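Local coordinates for protein glycoside hydrolase YxiA (Bacillus licheniformis, PDB 3LV4) that probably hydrolyses alpha-1,5-linked arabinan as a calcium-binding glycoside hydrolase of family 43, at residues 121-126 with 179-184; 273-278 with 305-310; 391-394 with 400-403. All coordinates share one frame; numbering follows the deposited sequence.

Contact 1: 121-126 with 179-184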
# COMPACT_ATOMS: atom_id res chain seq x y z
N GLY A 121 23.49 7.25 10.47
CA GLY A 121 24.30 6.95 9.31
C GLY A 121 23.60 6.27 8.14
O GLY A 121 22.57 5.60 8.31
N ILE A 122 24.19 6.45 6.96
CA ILE A 122 23.78 5.74 5.75
C ILE A 122 24.28 4.30 5.80
O ILE A 122 25.42 4.05 6.21
CB ILE A 122 24.42 6.40 4.51
CG1 ILE A 122 23.92 7.86 4.36
CG2 ILE A 122 24.17 5.55 3.25
CD1 ILE A 122 24.67 8.68 3.32
N PHE A 123 23.44 3.35 5.38
CA PHE A 123 23.85 1.94 5.39
C PHE A 123 23.62 1.21 4.07
O PHE A 123 24.04 0.07 3.92
CB PHE A 123 23.25 1.16 6.58
CG PHE A 123 21.74 1.07 6.56
CD1 PHE A 123 21.10 0.03 5.88
CD2 PHE A 123 20.96 2.00 7.23
CE1 PHE A 123 19.72 -0.07 5.86
CE2 PHE A 123 19.57 1.91 7.22
CZ PHE A 123 18.95 0.87 6.54
N LEU A 124 22.96 1.87 3.12
CA LEU A 124 22.79 1.30 1.78
C LEU A 124 22.89 2.42 0.75
O LEU A 124 22.41 3.53 0.99
CB LEU A 124 21.43 0.59 1.67
CG LEU A 124 21.31 -0.87 1.25
CD1 LEU A 124 22.34 -1.78 1.88
CD2 LEU A 124 19.89 -1.38 1.53
N LYS A 125 23.54 2.14 -0.38
CA LYS A 125 23.58 3.09 -1.49
C LYS A 125 23.30 2.38 -2.80
O LYS A 125 23.59 1.19 -2.93
CB LYS A 125 24.96 3.77 -1.59
CG LYS A 125 25.25 4.82 -0.54
CD LYS A 125 26.68 5.35 -0.70
CE LYS A 125 26.95 6.57 0.15
NZ LYS A 125 28.40 6.94 0.13
N SER A 126 22.72 3.11 -3.76
CA SER A 126 22.55 2.60 -5.11
C SER A 126 22.98 3.67 -6.10
O SER A 126 23.13 4.85 -5.73
CB SER A 126 21.11 2.16 -5.36
OG SER A 126 20.17 3.17 -5.04
N THR A 179 20.52 -2.30 17.14
CA THR A 179 21.08 -1.12 16.49
C THR A 179 20.17 -0.57 15.41
O THR A 179 20.26 0.62 15.06
CB THR A 179 22.45 -1.42 15.86
OG1 THR A 179 22.28 -2.34 14.78
CG2 THR A 179 23.41 -2.00 16.90
N GLY A 180 19.31 -1.42 14.87
CA GLY A 180 18.42 -1.00 13.79
C GLY A 180 19.06 -1.08 12.42
O GLY A 180 18.41 -0.75 11.42
N PHE A 181 20.32 -1.50 12.36
CA PHE A 181 21.02 -1.68 11.08
C PHE A 181 20.91 -3.13 10.60
O PHE A 181 20.60 -4.02 11.38
CB PHE A 181 22.50 -1.32 11.20
CG PHE A 181 22.76 0.15 11.38
CD1 PHE A 181 22.62 1.03 10.32
CD2 PHE A 181 23.18 0.64 12.60
CE1 PHE A 181 22.89 2.39 10.48
CE2 PHE A 181 23.44 2.00 12.78
CZ PHE A 181 23.29 2.88 11.71
N PRO A 182 21.19 -3.38 9.30
CA PRO A 182 21.16 -4.77 8.82
C PRO A 182 22.21 -5.66 9.48
O PRO A 182 23.32 -5.19 9.78
CB PRO A 182 21.49 -4.62 7.33
CG PRO A 182 21.06 -3.22 6.98
CD PRO A 182 21.40 -2.42 8.20
N LEU A 183 21.88 -6.93 9.68
CA LEU A 183 22.88 -7.91 10.10
C LEU A 183 23.95 -7.99 9.02
O LEU A 183 23.66 -7.73 7.86
CB LEU A 183 22.24 -9.29 10.33
CG LEU A 183 21.13 -9.37 11.38
CD1 LEU A 183 20.57 -10.78 11.49
CD2 LEU A 183 21.62 -8.90 12.72
N PRO A 184 25.19 -8.34 9.39
CA PRO A 184 26.28 -8.31 8.40
C PRO A 184 26.15 -9.40 7.34
O PRO A 184 25.47 -10.41 7.55
CB PRO A 184 27.54 -8.59 9.24
CG PRO A 184 27.11 -8.55 10.67
CD PRO A 184 25.64 -8.83 10.70
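The carbonyl oxygen of G121 looks onto the rim of the F181 ring, with G121 O 3.9 Å from F181 CE1 and close to the plane of that ring. The backbone of G121 is bent into a conformation in which a CB would be pressed against the carbonyl oxygen of the preceding residue, and such a CB would also approach F181 CZ. I122 points away and packs on E66 and T67 of helix 65-71, and F123 then carries most of the contact. Its CG sits between the backbone N and the carbonyl carbon (chi1 64°), which sends the ring toward the loop, where F181 and P182 approach from the same side of the ring plane. One ortho carbon, F123 CD2, lies 3.6 Å from F181 CD1; the other, F123 CD1, lies 3.4 Å from P182 CD, and P182 CG packs beside it. The two phenyl planes are nearly perpendicular, at 85°, but the approach to F123 is oblique. Family 43 enzymes fold as a five-bladed beta-propeller, and here the outermost strand of one blade meets a loop of the next, with M175 touching both F123 and P182. F123 and L124 together face L105 as a classic beta bulge. On the loop, T179 forms an ST turn, F181 N donating to T179 OG1 over 3.2 Å.

Contact 2: 273-278 with 305-310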
# COMPACT_ATOMS: atom_id res chain seq x y z
N LYS A 273 -4.63 -7.63 -7.66
CA LYS A 273 -4.84 -6.18 -7.76
C LYS A 273 -6.06 -5.78 -6.94
O LYS A 273 -7.17 -6.25 -7.21
CB LYS A 273 -5.01 -5.75 -9.22
CG LYS A 273 -5.40 -4.30 -9.41
CD LYS A 273 -5.55 -3.97 -10.90
CE LYS A 273 -5.98 -2.52 -11.14
NZ LYS A 273 -6.31 -2.28 -12.58
N LEU A 274 -5.86 -4.91 -5.96
CA LEU A 274 -6.93 -4.59 -5.01
C LEU A 274 -7.76 -3.39 -5.40
O LEU A 274 -8.92 -3.27 -5.00
CB LEU A 274 -6.35 -4.34 -3.62
CG LEU A 274 -5.68 -5.57 -2.99
CD1 LEU A 274 -5.11 -5.21 -1.62
CD2 LEU A 274 -6.69 -6.71 -2.90
N MSE A 275 -7.17 -2.48 -6.17
CA MSE A 275 -7.81 -1.20 -6.45
C MSE A 275 -7.06 -0.44 -7.54
O MSE A 275 -5.83 -0.32 -7.48
CB MSE A 275 -7.85 -0.36 -5.17
CG MSE A 275 -8.42 1.05 -5.33
SE MSE A 275 -8.39 2.05 -3.62
CE MSE A 275 -6.63 1.52 -2.97
N GLY A 276 -7.80 0.04 -8.54
CA GLY A 276 -7.27 0.96 -9.54
C GLY A 276 -8.07 2.26 -9.57
O GLY A 276 -8.76 2.59 -8.60
N ASN A 277 -7.99 2.98 -10.68
CA ASN A 277 -8.70 4.26 -10.83
C ASN A 277 -10.19 4.00 -11.05
O ASN A 277 -10.56 3.13 -11.84
CB ASN A 277 -8.19 5.02 -12.05
CG ASN A 277 -6.70 5.35 -12.00
OD1 ASN A 277 -6.02 5.07 -11.02
ND2 ASN A 277 -6.21 5.96 -13.07
N PHE A 278 -11.05 4.76 -10.38
CA PHE A 278 -12.48 4.50 -10.46
C PHE A 278 -13.29 5.72 -10.07
O PHE A 278 -12.78 6.64 -9.43
CB PHE A 278 -12.86 3.37 -9.51
CG PHE A 278 -12.81 3.77 -8.07
CD1 PHE A 278 -13.93 4.32 -7.45
CD2 PHE A 278 -11.63 3.65 -7.34
CE1 PHE A 278 -13.87 4.72 -6.12
CE2 PHE A 278 -11.58 4.05 -6.00
CZ PHE A 278 -12.69 4.58 -5.40
N LEU A 305 -6.17 -0.14 5.41
CA LEU A 305 -5.26 0.20 4.33
C LEU A 305 -5.11 1.71 4.33
O LEU A 305 -6.11 2.43 4.28
CB LEU A 305 -5.86 -0.25 2.99
CG LEU A 305 -4.95 -0.18 1.76
CD1 LEU A 305 -3.90 -1.29 1.80
CD2 LEU A 305 -5.78 -0.28 0.49
N ILE A 306 -3.87 2.19 4.43
CA ILE A 306 -3.59 3.62 4.44
C ILE A 306 -2.75 3.95 3.22
O ILE A 306 -1.73 3.32 2.98
CB ILE A 306 -2.82 4.05 5.71
CG1 ILE A 306 -3.62 3.69 6.97
CG2 ILE A 306 -2.48 5.56 5.67
CD1 ILE A 306 -3.26 2.33 7.55
N PHE A 307 -3.19 4.93 2.43
CA PHE A 307 -2.54 5.21 1.15
C PHE A 307 -2.76 6.66 0.76
O PHE A 307 -3.54 7.38 1.39
CB PHE A 307 -3.06 4.26 0.06
CG PHE A 307 -4.57 4.28 -0.11
CD1 PHE A 307 -5.39 3.60 0.79
CD2 PHE A 307 -5.15 4.98 -1.15
CE1 PHE A 307 -6.78 3.62 0.64
CE2 PHE A 307 -6.54 5.00 -1.32
CZ PHE A 307 -7.35 4.32 -0.43
N HIS A 308 -2.05 7.12 -0.27
CA HIS A 308 -2.39 8.43 -0.83
C HIS A 308 -3.13 8.20 -2.13
O HIS A 308 -3.08 7.11 -2.70
CB HIS A 308 -1.16 9.32 -1.05
CG HIS A 308 -0.24 8.82 -2.11
ND1 HIS A 308 -0.56 8.83 -3.45
CD2 HIS A 308 1.00 8.29 -2.03
CE1 HIS A 308 0.45 8.34 -4.15
NE2 HIS A 308 1.41 8.00 -3.30
N THR A 309 -3.82 9.23 -2.60
CA THR A 309 -4.49 9.10 -3.87
C THR A 309 -4.64 10.46 -4.53
O THR A 309 -4.71 11.48 -3.85
CB THR A 309 -5.85 8.38 -3.75
OG1 THR A 309 -6.38 8.11 -5.06
CG2 THR A 309 -6.86 9.21 -2.95
N ARG A 310 -4.66 10.45 -5.86
CA ARG A 310 -5.06 11.61 -6.64
C ARG A 310 -6.55 11.45 -6.96
O ARG A 310 -7.17 10.48 -6.52
CB ARG A 310 -4.18 11.73 -7.88
CG ARG A 310 -2.76 12.22 -7.53
CD ARG A 310 -1.67 11.57 -8.41
NE ARG A 310 -0.40 12.29 -8.28
CZ ARG A 310 0.48 12.10 -7.29
NH1 ARG A 310 0.24 11.19 -6.35
NH2 ARG A 310 1.59 12.82 -7.25
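L305 reaches M275 through one methyl branch, L305 CD2 lying 4.0 Å from M275 CE. M275 is a selenomethionine in the crystal, so its side chain ends in selenium and a methyl group. I306 turns to the other side of its strand, against P16 and V322, and F307 returns to M275. The two side chains come from opposite directions: CG of M275 is anti to its backbone N (chi1 176°), its chain runs straight as far as SE, and a bend at the last torsion lays CE over one face of the phenyl ring. CE stands 3.9 Å from the centroid of the F307 ring and only 16° off its normal, a CH-pi contact. Selenium comes in more obliquely, with M275 SE 4.7 Å from the F307 centroid, adding a Met-aromatic contact. With alanine in place of F307, the M275 methyl would probably lose its aromatic platform and the end of the selenomethionine would be freer to turn. All three residues are buried, and their contact is wholly apolar. In the five-bladed beta-propeller of this family, strands 272-280 and 303-310 belong to successive blades, so M275 crosses from one blade to the next, and H323 of strand 319-327 meets the F307 ring as well. H308 points to the other side from F307, stacking on H14 and making a weak hydrogen bond to D15, the predicted proton acceptor, while R310 forms a salt bridge to E316.

Contact 3: 391-394 with 400-403; sequences TWKN and IELK
K393 and E401 rise from neighbouring strands with different first torsions: CG of K393 lies between its backbone N and carbonyl carbon (chi1 62°), whereas CG of E401 is anti to the N (chi1 -173°). Both chains then run extended, side by side and in the same direction, and K393 CG passes 4.0 Å from E401 CB. At their ends K393 NZ and E401 OE1 form a salt bridge, although the placement of OE1 is less certain because it crowds K393 CE in the model. The second oxygen, E401 OE2, takes a weak hydrogen bond of 3.3 Å from K403 NZ, whose chain bends at its last torsion. The carboxylate thus stands between two lysines, its charge probably shared by both. On the same face, T391 OG1 lies 3.4 Å from K403 CB.

Beneath these side chains the backbones form an antiparallel beta hairpin. T391 with K403 and K393 with E401 are hydrogen-bonded pairs, each with two reciprocal N-H to O bonds; E401 N to K393 O measures 2.9 Å. W392 with L402 is a non-hydrogen-bonded pair, and W392 CA lies only 3.1 Å from E401 O in a CA-H...O contact.

The opposite face, with W392, I400 and L402, turns inward in the C-terminal lipocalin-like domain. W392 packs on V353 of helix 350-353 and on I384 of strand 383-386, its NE1 hydrogen-bonded to N379 O, while I400 and L402 lie against F428 of strand 423-432.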
# COMPACT_ATOMS: atom_id res chain seq x y z
N THR A 391 -24.39 -14.63 -11.34
CA THR A 391 -25.09 -15.15 -10.17
C THR A 391 -24.41 -14.67 -8.89
O THR A 391 -23.25 -14.24 -8.91
CB THR A 391 -25.17 -16.69 -10.17
OG1 THR A 391 -23.86 -17.24 -9.98
CG2 THR A 391 -25.74 -17.21 -11.48
N TRP A 392 -25.13 -14.73 -7.78
CA TRP A 392 -24.57 -14.29 -6.52
C TRP A 392 -25.26 -15.02 -5.39
O TRP A 392 -26.40 -15.51 -5.54
CB TRP A 392 -24.77 -12.78 -6.35
CG TRP A 392 -26.19 -12.44 -6.03
CD1 TRP A 392 -27.22 -12.29 -6.91
CD2 TRP A 392 -26.75 -12.23 -4.72
NE1 TRP A 392 -28.38 -12.00 -6.24
CE2 TRP A 392 -28.12 -11.96 -4.89
CE3 TRP A 392 -26.23 -12.25 -3.42
CZ2 TRP A 392 -28.98 -11.70 -3.82
CZ3 TRP A 392 -27.08 -11.99 -2.35
CH2 TRP A 392 -28.44 -11.72 -2.56
N LYS A 393 -24.58 -15.12 -4.26
CA LYS A 393 -25.22 -15.55 -3.03
C LYS A 393 -24.52 -14.94 -1.83
O LYS A 393 -23.34 -14.59 -1.89
CB LYS A 393 -25.25 -17.07 -2.92
CG LYS A 393 -23.90 -17.73 -2.89
CD LYS A 393 -24.07 -19.24 -2.87
CE LYS A 393 -22.76 -19.97 -3.02
NZ LYS A 393 -22.88 -21.43 -2.72
N ASN A 394 -25.27 -14.79 -0.74
CA ASN A 394 -24.66 -14.41 0.52
C ASN A 394 -24.49 -15.65 1.38
O ASN A 394 -25.40 -16.49 1.45
CB ASN A 394 -25.48 -13.35 1.26
CG ASN A 394 -26.86 -13.84 1.65
OD1 ASN A 394 -27.69 -14.14 0.79
ND2 ASN A 394 -27.11 -13.93 2.95
N ILE A 400 -19.96 -12.78 0.47
CA ILE A 400 -20.60 -12.83 -0.83
C ILE A 400 -19.81 -13.74 -1.75
O ILE A 400 -18.58 -13.82 -1.66
CB ILE A 400 -20.75 -11.44 -1.50
CG1 ILE A 400 -21.63 -11.54 -2.76
CG2 ILE A 400 -19.39 -10.82 -1.84
CD1 ILE A 400 -21.93 -10.20 -3.40
N GLU A 401 -20.53 -14.44 -2.62
CA GLU A 401 -19.92 -15.13 -3.74
C GLU A 401 -20.61 -14.63 -5.00
O GLU A 401 -21.84 -14.56 -5.03
CB GLU A 401 -20.09 -16.65 -3.59
CG GLU A 401 -19.34 -17.46 -4.61
CD GLU A 401 -19.54 -18.95 -4.42
OE1 GLU A 401 -20.05 -19.37 -3.36
OE2 GLU A 401 -19.18 -19.71 -5.34
N LEU A 402 -19.84 -14.26 -6.02
CA LEU A 402 -20.43 -13.83 -7.29
C LEU A 402 -19.79 -14.58 -8.43
O LEU A 402 -18.61 -14.93 -8.38
CB LEU A 402 -20.20 -12.34 -7.55
CG LEU A 402 -20.42 -11.30 -6.47
CD1 LEU A 402 -19.11 -11.06 -5.74
CD2 LEU A 402 -20.92 -10.01 -7.13
N LYS A 403 -20.58 -14.82 -9.48
CA LYS A 403 -20.03 -15.37 -10.71
C LYS A 403 -20.33 -14.42 -11.85
O LYS A 403 -21.49 -14.24 -12.23
CB LYS A 403 -20.60 -16.76 -10.99
CG LYS A 403 -20.12 -17.81 -10.00
CD LYS A 403 -20.44 -19.21 -10.52
CE LYS A 403 -19.78 -20.29 -9.67
NZ LYS A 403 -20.40 -20.35 -8.33

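In the fold
Contacts 1 and 2 both join parts of the family 43 domain, their centres 31 Å apart. The F123 side chain is about 12 Å from that of D148 and the F307 side chain about 9 Å from that of D15, both predicted active-site residues. F307 is also about 6 Å, between side chains, from H291, which binds a second calcium in a structure of this protein, though not in this chain. Contact 3 belongs to the C-terminal domain, its centre 24 Å from that of contact 2 and 49 Å from that of contact 1. Strand 272-280 pairs in parallel with strand 371-378, and a calcium ion held by N281, E358 and E375 also links the two domains.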